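Local coordinates for protein putative fimbriae assembly chaperone (PDB 2CO7) that probably acts as a periplasmic chaperone that binds newly exported Saf fimbrial subunits and keeps them assembly-competent until they are built into the fimbria, at residues B[88-93]-B[127-132]; B[146-151]-B[199-204]; B[154-159]-B[186-191]; B[164-169]-B[180-185]. One frame throughout, in Å; residues are numbered along the deposited sequence.

Contact 1 (B[88-93]-B[127-132]); sequences DRETLQ and KLIFRP. With SO4 (sulfate ion), chain D.
E90 and R131 form a side-on salt bridge where two antiparallel strands of the N-terminal immunoglobulin-like domain run out. R131 is bent at chi3 (-61°), turning its guanidinium edge to the glutamate so that two nitrogens converge on one oxygen: NE lies 2.7 Å and NH2 2.9 Å from E90 OE2. The two flat groups are nearly coplanar; NE arrives on the anti side of OE2, NH2 nearly along the C-O bond. I129 CG2 packs against the same carboxylate, 3.4 Å from E90 CD.

Further along, Q93 doubles back. With chi2 at 75° its NE2 reaches L128 O at 2.9 Å, while Q93 N gives to that same L128 O at 2.8 Å from the opposite face of the carbonyl plane. T91-F130 and Q93-L128 are hydrogen-bonded pairs flanking the non-hydrogen-bonded pair L92-I129. From that pair L92 CD1 lies on the aliphatic part of K127, 3.7 Å from its CD. Beyond CG the lysine is fully extended, which carries K127 NZ to within 2.9 Å of O2 of a sulfate, probably from the crystallisation liquor; NZ also bonds N166 and the backbone of another protein chain.

E90 OE1 accepts from the backbone N of Y164 in the C-terminal domain, and R131 NH2 also bridges D208. With both carboxylate oxygens occupied, E90 is probably kept ionised and fixed in rotation. The anion and peptide backbone held by K127 are consistent with the basic interdomain cleft of PapD-like chaperones, where a lysine binds the subunit's C-terminal carboxylate.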
# COMPACT_ATOMS: atom_id res chain seq x y z
N ASP B 88 19.69 17.40 -6.97
CA ASP B 88 20.26 17.65 -5.61
C ASP B 88 19.47 16.98 -4.49
O ASP B 88 19.72 17.24 -3.32
CB ASP B 88 20.35 19.17 -5.34
CG ASP B 88 18.99 19.81 -5.12
OD1 ASP B 88 17.97 19.21 -5.57
OD2 ASP B 88 18.92 20.91 -4.51
N ARG B 89 18.50 16.16 -4.84
CA ARG B 89 17.70 15.43 -3.86
C ARG B 89 17.07 14.25 -4.56
O ARG B 89 16.88 14.27 -5.80
CB ARG B 89 16.61 16.36 -3.27
CG ARG B 89 15.63 16.87 -4.31
CD ARG B 89 14.92 18.15 -3.82
NE ARG B 89 15.82 19.30 -3.80
CZ ARG B 89 15.55 20.49 -3.25
NH1 ARG B 89 16.44 21.47 -3.33
NH2 ARG B 89 14.40 20.71 -2.61
N GLU B 90 16.72 13.24 -3.78
CA GLU B 90 15.89 12.12 -4.28
C GLU B 90 14.50 12.56 -4.74
O GLU B 90 13.97 13.59 -4.30
CB GLU B 90 15.71 11.06 -3.19
CG GLU B 90 17.03 10.36 -2.82
CD GLU B 90 16.82 9.18 -1.90
OE1 GLU B 90 15.96 9.26 -1.01
OE2 GLU B 90 17.56 8.17 -2.04
N THR B 91 13.89 11.73 -5.58
CA THR B 91 12.54 11.91 -6.08
C THR B 91 11.88 10.55 -5.94
O THR B 91 12.44 9.54 -6.38
CB THR B 91 12.49 12.33 -7.57
OG1 THR B 91 13.08 13.63 -7.73
CG2 THR B 91 11.01 12.41 -8.04
N LEU B 92 10.72 10.53 -5.31
CA LEU B 92 10.04 9.29 -5.03
C LEU B 92 8.96 9.04 -6.07
O LEU B 92 8.26 9.98 -6.49
CB LEU B 92 9.40 9.34 -3.63
CG LEU B 92 8.81 7.96 -3.27
CD1 LEU B 92 9.18 7.50 -1.85
CD2 LEU B 92 7.34 7.97 -3.48
N GLN B 93 8.85 7.79 -6.50
CA GLN B 93 7.73 7.32 -7.32
C GLN B 93 7.18 6.03 -6.65
O GLN B 93 7.75 5.53 -5.65
CB GLN B 93 8.26 6.91 -8.73
CG GLN B 93 8.65 7.97 -9.68
CD GLN B 93 9.98 8.66 -9.38
OE1 GLN B 93 10.15 9.76 -9.81
NE2 GLN B 93 10.91 7.99 -8.71
N LYS B 127 7.78 1.77 -3.07
CA LYS B 127 8.53 2.98 -3.39
C LYS B 127 9.63 2.68 -4.40
O LYS B 127 10.40 1.70 -4.24
CB LYS B 127 9.11 3.62 -2.12
CG LYS B 127 8.04 4.00 -1.13
CD LYS B 127 8.62 4.45 0.21
CE LYS B 127 7.46 4.77 1.17
NZ LYS B 127 7.92 4.89 2.61
N LEU B 128 9.66 3.53 -5.43
CA LEU B 128 10.73 3.53 -6.42
C LEU B 128 11.44 4.87 -6.25
O LEU B 128 10.93 5.95 -6.62
CB LEU B 128 10.15 3.39 -7.83
CG LEU B 128 11.15 3.62 -8.97
CD1 LEU B 128 12.24 2.50 -8.89
CD2 LEU B 128 10.43 3.56 -10.33
N ILE B 129 12.62 4.81 -5.67
CA ILE B 129 13.30 6.02 -5.20
C ILE B 129 14.43 6.35 -6.12
O ILE B 129 15.42 5.58 -6.20
CB ILE B 129 13.74 5.95 -3.71
CG1 ILE B 129 12.52 5.62 -2.80
CG2 ILE B 129 14.38 7.28 -3.22
CD1 ILE B 129 12.88 5.23 -1.30
N PHE B 130 14.29 7.50 -6.78
CA PHE B 130 15.31 7.94 -7.71
C PHE B 130 16.42 8.73 -7.00
O PHE B 130 16.14 9.73 -6.37
CB PHE B 130 14.70 8.76 -8.86
CG PHE B 130 15.70 9.16 -9.89
CD1 PHE B 130 16.12 8.24 -10.86
CD2 PHE B 130 16.21 10.46 -9.90
CE1 PHE B 130 17.07 8.65 -11.88
CE2 PHE B 130 17.14 10.87 -10.88
CZ PHE B 130 17.57 9.95 -11.87
N ARG B 131 17.66 8.27 -7.12
CA ARG B 131 18.81 8.89 -6.45
C ARG B 131 19.82 9.44 -7.48
O ARG B 131 20.57 8.67 -8.16
CB ARG B 131 19.47 7.89 -5.48
CG ARG B 131 20.57 8.52 -4.59
CD ARG B 131 21.06 7.55 -3.58
NE ARG B 131 19.95 7.13 -2.70
CZ ARG B 131 19.98 6.08 -1.90
NH1 ARG B 131 21.07 5.29 -1.83
NH2 ARG B 131 18.91 5.81 -1.17
N PRO B 132 19.83 10.78 -7.63
CA PRO B 132 20.80 11.45 -8.49
C PRO B 132 22.22 11.02 -8.13
O PRO B 132 22.50 10.69 -6.97
CB PRO B 132 20.56 12.94 -8.20
CG PRO B 132 19.11 12.98 -7.79
CD PRO B 132 18.90 11.75 -7.00
S SO4 D . 5.22 5.44 5.22
O1 SO4 D . 4.36 4.48 5.95
O2 SO4 D . 5.28 5.07 3.81
O3 SO4 D . 4.58 6.74 5.42
O4 SO4 D . 6.55 5.55 5.85

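Contact 2 (B[146-151]-B[199-204]); sequences LRWVET and GDIEWR
The hydrophobic interior of the C-terminal β-sandwich is where W148 and I201 meet, each reaching in from its own sheet. I201 CG2 sits over the centre of the six-membered ring of W148, 3.7 Å from its centroid and only 4° off the ring normal, a well-centred CH-pi contact. The methyl gets there because CG2 stands opposite the backbone N across the CA-CB bond, with CG1 on the N side (chi1 -55°). W203 also meets W148: the two indoles pass obliquely, planes 47° apart. W148 NE1 lies above one face of W203, offset toward the rim and 3.3 Å from W203 CH2.

As in an immunoglobulin-like fold, the sheets are packed face to face without sharing backbone bonds here: the axes of the short strand segments 147-151 and 201-204 approach to 9.9 Å, and side chains fill the distance. L146 takes the far end of the row, its CD1 3.8 Å from W203 NE1. F216 and Y218 from strand 216-218 add further rings, meeting W203 and W148 respectively.

At the other end E150 stretches out fully and approaches the backbone of G199. G199 N makes a weak bond of 3.5 Å to E150 OE2. E150 OE1 stands 2.9 Å from G199 O, two acceptors without a hydrogen bond, a closeness that would probably make the carboxylate hold a proton more readily.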
# COMPACT_ATOMS: atom_id res chain seq x y z
N LEU B 146 18.63 14.22 11.56
CA LEU B 146 17.23 14.58 11.76
C LEU B 146 17.14 15.43 13.01
O LEU B 146 17.84 15.16 13.97
CB LEU B 146 16.35 13.33 11.91
CG LEU B 146 16.32 12.43 10.67
CD1 LEU B 146 15.18 11.44 10.74
CD2 LEU B 146 16.20 13.27 9.41
N ARG B 147 16.32 16.48 12.97
CA ARG B 147 16.13 17.37 14.12
C ARG B 147 14.69 17.20 14.61
O ARG B 147 13.77 17.18 13.81
CB ARG B 147 16.39 18.83 13.72
CG ARG B 147 16.35 19.78 14.91
CD ARG B 147 17.00 21.12 14.65
NE ARG B 147 15.97 22.10 14.33
CZ ARG B 147 15.56 23.09 15.11
NH1 ARG B 147 16.11 23.33 16.30
NH2 ARG B 147 14.60 23.88 14.66
N TRP B 148 14.51 17.07 15.92
CA TRP B 148 13.20 16.83 16.50
C TRP B 148 12.83 17.97 17.41
O TRP B 148 13.68 18.54 18.13
CB TRP B 148 13.16 15.47 17.25
CG TRP B 148 13.52 14.26 16.38
CD1 TRP B 148 14.78 13.86 15.99
CD2 TRP B 148 12.61 13.30 15.81
NE1 TRP B 148 14.70 12.73 15.22
CE2 TRP B 148 13.39 12.35 15.10
CE3 TRP B 148 11.21 13.13 15.86
CZ2 TRP B 148 12.82 11.26 14.43
CZ3 TRP B 148 10.65 12.04 15.20
CH2 TRP B 148 11.45 11.13 14.47
N VAL B 149 11.57 18.35 17.37
CA VAL B 149 11.07 19.42 18.21
C VAL B 149 9.77 18.89 18.80
O VAL B 149 8.96 18.31 18.08
CB VAL B 149 10.82 20.71 17.38
CG1 VAL B 149 10.39 21.87 18.28
CG2 VAL B 149 12.06 21.09 16.60
N GLU B 150 9.61 19.04 20.11
CA GLU B 150 8.36 18.65 20.78
C GLU B 150 7.74 19.88 21.40
O GLU B 150 8.38 20.55 22.20
CB GLU B 150 8.62 17.60 21.88
CG GLU B 150 9.40 16.37 21.39
CD GLU B 150 9.70 15.37 22.50
OE1 GLU B 150 10.34 14.34 22.21
OE2 GLU B 150 9.32 15.60 23.66
N THR B 151 6.51 20.21 21.00
CA THR B 151 5.72 21.21 21.71
C THR B 151 4.34 20.64 21.96
O THR B 151 3.66 20.22 21.01
CB THR B 151 5.58 22.57 20.97
OG1 THR B 151 4.20 22.82 20.65
CG2 THR B 151 6.44 22.65 19.71
N GLY B 199 10.09 13.12 25.98
CA GLY B 199 11.42 12.62 26.31
C GLY B 199 12.28 12.30 25.09
O GLY B 199 12.04 12.82 23.99
N ASP B 200 13.27 11.45 25.28
CA ASP B 200 14.22 11.17 24.20
C ASP B 200 13.59 10.37 23.06
O ASP B 200 12.72 9.53 23.27
CB ASP B 200 15.50 10.53 24.75
CG ASP B 200 16.23 11.44 25.76
OD1 ASP B 200 16.06 12.68 25.73
OD2 ASP B 200 16.96 10.91 26.62
N ILE B 201 14.00 10.68 21.84
CA ILE B 201 13.45 10.01 20.69
C ILE B 201 14.43 8.97 20.25
O ILE B 201 15.65 9.19 20.28
CB ILE B 201 13.18 11.01 19.56
CG1 ILE B 201 12.28 12.13 20.08
CG2 ILE B 201 12.53 10.33 18.34
CD1 ILE B 201 12.72 13.49 19.63
N GLU B 202 13.91 7.81 19.85
CA GLU B 202 14.71 6.77 19.23
C GLU B 202 14.03 6.36 17.94
O GLU B 202 12.80 6.28 17.88
CB GLU B 202 14.87 5.56 20.16
CG GLU B 202 15.63 4.38 19.51
CD GLU B 202 15.79 3.16 20.41
OE1 GLU B 202 15.83 3.32 21.65
OE2 GLU B 202 15.89 2.02 19.88
N TRP B 203 14.81 6.11 16.90
CA TRP B 203 14.26 5.69 15.62
C TRP B 203 15.24 4.86 14.84
O TRP B 203 16.43 4.81 15.17
CB TRP B 203 13.84 6.91 14.77
CG TRP B 203 14.98 7.80 14.30
CD1 TRP B 203 15.54 7.83 13.06
CD2 TRP B 203 15.66 8.81 15.08
NE1 TRP B 203 16.54 8.79 13.02
CE2 TRP B 203 16.62 9.41 14.23
CE3 TRP B 203 15.53 9.27 16.39
CZ2 TRP B 203 17.48 10.44 14.68
CZ3 TRP B 203 16.37 10.27 16.84
CH2 TRP B 203 17.34 10.85 15.97
N ARG B 204 14.71 4.19 13.82
CA ARG B 204 15.50 3.49 12.83
C ARG B 204 15.00 3.93 11.46
O ARG B 204 13.95 4.57 11.35
CB ARG B 204 15.36 1.98 12.99
CG ARG B 204 15.93 1.40 14.29
CD ARG B 204 15.40 0.01 14.49
NE ARG B 204 15.69 -0.55 15.81
CZ ARG B 204 16.69 -1.40 16.06
NH1 ARG B 204 17.53 -1.75 15.10
NH2 ARG B 204 16.86 -1.86 17.30

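Contact 3 (B[154-159]-B[186-191]); sequences KLKVEN and FADKTL
The carboxylates of D188 and E158 lie near each other with their planes 42° apart, and the two oxygens of D188 face different neighbours. D188 OD1 points at the backbone of E158, 3.2 Å from its CA, and takes a bond from a water. On the other side OD2 approaches the end of K156, whose fully extended chain stops with NZ 4.1 Å from D188 OD2, beyond salt-bridge range. K156 NZ also makes a long salt bridge of 3.8 Å to E158 OE2, while E158 OE1 bridges R147 of the adjoining strand. The amide of N159 is held from outside both segments: OD1 bonds T161, and ND2 gives to F163 O and P184 O.

Strands 154-159 and 187-191 belong to the three-stranded antiparallel sheet of the C-terminal immunoglobulin-like domain, with 187-191 as one edge strand of the sheet within the chain. L155-L191 and V157-K189 are hydrogen-bonded pairs; L155 N to L191 O is 2.8 Å and V157 N to K189 O is 2.9 Å. At the end of the ladder F186 and A187 both face N159 in a G1 beta bulge, F186 taking up the positive phi of that motif.

On the face bearing L155, V157 and L191, the two leucines lie side by side. L191 CG is wedged between its own backbone N and carbonyl carbon (chi1 45°), which places it 3.8 Å from L155 CB. On the opposite face K156 CG packs 3.5 Å from T190 OG1. K189 turns away along its length to a salt bridge with E181.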
# COMPACT_ATOMS: atom_id res chain seq x y z
N LYS B 154 2.62 17.81 20.08
CA LYS B 154 3.12 17.80 18.70
C LYS B 154 4.59 17.40 18.62
O LYS B 154 5.43 17.93 19.35
CB LYS B 154 2.86 19.14 18.00
CG LYS B 154 1.40 19.55 18.06
CD LYS B 154 0.95 20.30 16.84
CE LYS B 154 -0.56 20.49 16.89
NZ LYS B 154 -1.11 20.89 15.56
N LEU B 155 4.88 16.46 17.73
CA LEU B 155 6.22 15.97 17.55
C LEU B 155 6.54 16.32 16.12
O LEU B 155 5.84 15.89 15.21
CB LEU B 155 6.26 14.45 17.70
CG LEU B 155 7.48 13.68 18.24
CD1 LEU B 155 7.72 12.44 17.38
CD2 LEU B 155 8.77 14.49 18.42
N LYS B 156 7.61 17.08 15.91
CA LYS B 156 8.00 17.44 14.56
C LYS B 156 9.39 16.88 14.32
O LYS B 156 10.27 17.00 15.17
CB LYS B 156 7.97 18.96 14.38
CG LYS B 156 8.37 19.49 12.98
CD LYS B 156 8.36 21.03 13.02
CE LYS B 156 8.58 21.66 11.65
NZ LYS B 156 8.54 23.18 11.75
N VAL B 157 9.55 16.29 13.15
CA VAL B 157 10.83 15.80 12.67
C VAL B 157 11.21 16.62 11.45
O VAL B 157 10.38 16.84 10.55
CB VAL B 157 10.78 14.27 12.33
CG1 VAL B 157 9.73 14.00 11.27
CG2 VAL B 157 12.15 13.76 11.88
N GLU B 158 12.46 17.08 11.44
CA GLU B 158 12.98 17.94 10.40
C GLU B 158 14.10 17.20 9.70
O GLU B 158 15.05 16.76 10.33
CB GLU B 158 13.49 19.27 10.99
CG GLU B 158 12.41 19.88 11.89
CD GLU B 158 12.81 21.15 12.58
OE1 GLU B 158 14.02 21.41 12.72
OE2 GLU B 158 11.88 21.87 12.99
N ASN B 159 13.97 17.08 8.39
CA ASN B 159 14.97 16.35 7.58
C ASN B 159 15.77 17.31 6.69
O ASN B 159 15.31 17.71 5.64
CB ASN B 159 14.23 15.26 6.73
CG ASN B 159 15.18 14.52 5.78
OD1 ASN B 159 16.39 14.48 5.98
ND2 ASN B 159 14.63 13.95 4.76
N PHE B 186 14.71 17.52 2.57
CA PHE B 186 14.58 18.95 2.90
C PHE B 186 13.15 19.32 3.33
O PHE B 186 12.56 20.30 2.87
CB PHE B 186 15.06 19.81 1.71
CG PHE B 186 16.45 19.46 1.22
CD1 PHE B 186 17.55 19.58 2.07
CD2 PHE B 186 16.66 19.02 -0.08
CE1 PHE B 186 18.84 19.27 1.61
CE2 PHE B 186 17.98 18.72 -0.56
CZ PHE B 186 19.04 18.82 0.28
N ALA B 187 12.58 18.48 4.18
CA ALA B 187 11.16 18.55 4.49
C ALA B 187 10.97 18.20 5.95
O ALA B 187 11.86 17.64 6.56
CB ALA B 187 10.35 17.62 3.58
N ASP B 188 9.80 18.56 6.51
CA ASP B 188 9.44 18.22 7.88
C ASP B 188 8.12 17.47 7.90
O ASP B 188 7.30 17.62 6.97
CB ASP B 188 9.24 19.49 8.70
CG ASP B 188 10.33 20.48 8.47
OD1 ASP B 188 11.49 20.05 8.51
OD2 ASP B 188 10.02 21.67 8.18
N LYS B 189 7.90 16.71 8.97
CA LYS B 189 6.62 16.09 9.29
C LYS B 189 6.27 16.38 10.74
O LYS B 189 7.15 16.40 11.60
CB LYS B 189 6.64 14.57 9.08
CG LYS B 189 6.76 14.14 7.62
CD LYS B 189 5.50 14.50 6.86
CE LYS B 189 5.45 13.83 5.52
NZ LYS B 189 4.04 13.88 4.95
N THR B 190 4.98 16.57 10.98
CA THR B 190 4.46 16.88 12.32
C THR B 190 3.34 15.91 12.64
O THR B 190 2.39 15.77 11.87
CB THR B 190 3.89 18.32 12.40
OG1 THR B 190 4.94 19.26 12.19
CG2 THR B 190 3.23 18.58 13.78
N LEU B 191 3.43 15.29 13.80
CA LEU B 191 2.38 14.39 14.27
C LEU B 191 1.88 14.80 15.65
O LEU B 191 2.67 15.25 16.49
CB LEU B 191 2.93 12.97 14.30
CG LEU B 191 4.33 12.81 14.89
CD1 LEU B 191 4.42 11.49 15.60
CD2 LEU B 191 5.47 12.96 13.85
O HOH W 1 13.73 20.27 6.79

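Contact 4 (B[164-169]-B[180-185]); sequences YMNLAS and LEYVPP. With SO4 (sulfate ion), chain D.
Y164 lays its ring over P185: the proline CD stands 3.4 Å from the ring centroid and 6° off its normal, a CH-pi contact over one face. The edge of the same ring receives Y182, with Y182 CD2 3.7 Å from Y164 CD1. The two side chains run alongside each other, their ring planes 59° apart. Y182 CG sits between the backbone N and the carbonyl carbon (chi1 65°), which swings the ring in beside Y164. The backbone sets Y182 CB 3.3 Å from N166 OD1.

Behind the rings the backbones are tied by one antiparallel bridge: M165 N gives to V183 O at 2.9 Å and V183 N returns a bond to M165 O. L167 CD2 then fills the interior side, 3.6 Å from V183 CG2 and also against L180. Where the chains diverge, water takes over; one molecule accepts from L167 N and donates to E181 O.

In the next shell, N166 pairs through its backbone with I206, and M165 and L167 pack on V205. Sulfate, probably from the crystallisation liquor, is held at the domain boundary, 3.0 Å from Y182 N through its O3 and at the edge of the Y182 ring.

Carbon packing and backbone bonds thus hold the two segments together, while Y164 N and OH, N166 OD1 and Y182 N face the cleft between domains, where K127 and Y182 N are consistent with an anion-binding spot.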
# COMPACT_ATOMS: atom_id res chain seq x y z
N TYR B 164 14.79 10.74 1.03
CA TYR B 164 13.60 10.30 1.75
C TYR B 164 14.02 9.51 2.97
O TYR B 164 14.85 8.61 2.87
CB TYR B 164 12.67 9.42 0.89
CG TYR B 164 12.05 10.24 -0.20
CD1 TYR B 164 10.78 10.79 -0.05
CD2 TYR B 164 12.76 10.52 -1.37
CE1 TYR B 164 10.21 11.58 -1.05
CE2 TYR B 164 12.19 11.31 -2.40
CZ TYR B 164 10.94 11.84 -2.21
OH TYR B 164 10.36 12.60 -3.20
N MET B 165 13.37 9.81 4.09
CA MET B 165 13.70 9.19 5.38
C MET B 165 12.50 8.32 5.77
O MET B 165 11.44 8.81 6.16
CB MET B 165 13.98 10.28 6.44
CG MET B 165 15.34 10.94 6.28
SD MET B 165 16.67 9.79 6.77
CE MET B 165 18.15 10.71 6.28
N ASN B 166 12.68 7.02 5.61
CA ASN B 166 11.59 6.10 5.81
C ASN B 166 11.78 5.56 7.20
O ASN B 166 12.55 4.64 7.42
CB ASN B 166 11.66 5.02 4.72
CG ASN B 166 11.45 5.62 3.34
OD1 ASN B 166 10.36 6.14 3.04
ND2 ASN B 166 12.49 5.60 2.51
N LEU B 167 11.08 6.17 8.16
CA LEU B 167 11.32 5.88 9.57
C LEU B 167 10.57 4.63 10.04
O LEU B 167 9.44 4.38 9.65
CB LEU B 167 10.99 7.08 10.46
CG LEU B 167 11.97 8.27 10.53
CD1 LEU B 167 13.22 8.22 9.63
CD2 LEU B 167 11.15 9.52 10.27
N ALA B 168 11.25 3.82 10.84
CA ALA B 168 10.61 2.68 11.50
C ALA B 168 10.97 2.68 12.99
O ALA B 168 11.96 3.31 13.41
CB ALA B 168 11.04 1.39 10.84
N SER B 169 10.15 1.99 13.78
CA SER B 169 10.43 1.72 15.21
C SER B 169 10.75 3.00 15.97
O SER B 169 11.65 3.03 16.81
CB SER B 169 11.59 0.71 15.34
OG SER B 169 11.23 -0.59 14.85
N LEU B 180 3.87 8.50 11.91
CA LEU B 180 4.76 9.44 11.24
C LEU B 180 4.89 8.93 9.80
O LEU B 180 5.29 7.80 9.58
CB LEU B 180 6.15 9.47 11.90
CG LEU B 180 7.04 10.72 11.78
CD1 LEU B 180 8.35 10.56 12.56
CD2 LEU B 180 7.32 11.17 10.37
N GLU B 181 4.53 9.75 8.82
CA GLU B 181 4.71 9.39 7.40
C GLU B 181 6.20 9.49 7.03
O GLU B 181 6.98 10.11 7.77
CB GLU B 181 3.88 10.31 6.52
CG GLU B 181 2.36 10.14 6.64
CD GLU B 181 1.56 11.32 6.08
OE1 GLU B 181 2.14 12.42 5.88
OE2 GLU B 181 0.33 11.16 5.89
N TYR B 182 6.60 8.89 5.91
CA TYR B 182 7.97 9.09 5.42
C TYR B 182 8.23 10.59 5.26
O TYR B 182 7.30 11.33 4.98
CB TYR B 182 8.21 8.35 4.11
CG TYR B 182 7.43 8.83 2.91
CD1 TYR B 182 6.27 8.14 2.49
CD2 TYR B 182 7.89 9.91 2.15
CE1 TYR B 182 5.57 8.56 1.35
CE2 TYR B 182 7.21 10.35 1.01
CZ TYR B 182 6.07 9.66 0.60
OH TYR B 182 5.48 10.14 -0.55
N VAL B 183 9.44 11.00 5.56
CA VAL B 183 9.83 12.41 5.51
C VAL B 183 10.63 12.67 4.23
O VAL B 183 11.73 12.15 4.06
CB VAL B 183 10.69 12.81 6.73
CG1 VAL B 183 10.71 14.30 6.85
CG2 VAL B 183 10.12 12.17 8.02
N PRO B 184 10.07 13.48 3.31
CA PRO B 184 10.82 13.78 2.08
C PRO B 184 12.11 14.57 2.30
O PRO B 184 12.35 15.14 3.40
CB PRO B 184 9.78 14.56 1.22
CG PRO B 184 8.43 14.03 1.76
CD PRO B 184 8.73 14.10 3.27
N PRO B 185 12.95 14.66 1.23
CA PRO B 185 14.14 15.47 1.31
C PRO B 185 13.84 16.92 1.75
O PRO B 185 12.82 17.48 1.36
CB PRO B 185 14.66 15.47 -0.13
CG PRO B 185 14.18 14.13 -0.67
CD PRO B 185 12.78 14.04 -0.09
S SO4 D . 5.22 5.44 5.22
O1 SO4 D . 4.36 4.48 5.95
O2 SO4 D . 5.28 5.07 3.81
O3 SO4 D . 4.58 6.74 5.42
O4 SO4 D . 6.55 5.55 5.85
O HOH W 2 7.07 5.72 10.81
O HOH W 3 8.81 8.03 8.35

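How the contacts relate
Contact 1 comes first along the chain and lies in the N-terminal domain; contacts 2, 3 and 4 follow in the C-terminal domain. There, 146-151 and 199-204 bracket contact 3, which in turn brackets contact 4. Contact 3 centres about 9 Å from both contact 2 and contact 4, and contact 2 shares the sheet of strands 147-151 and 154-159 with it; strands 167-168 and 201-205 pair in the other sheet. Contacts 1 and 2 are about 25 Å apart between centres and do not touch. Contact 4, about 13 Å from contact 1, meets it across the domain boundary and shares its sulfate, so the two line the interdomain cleft that the second protein chain reaches.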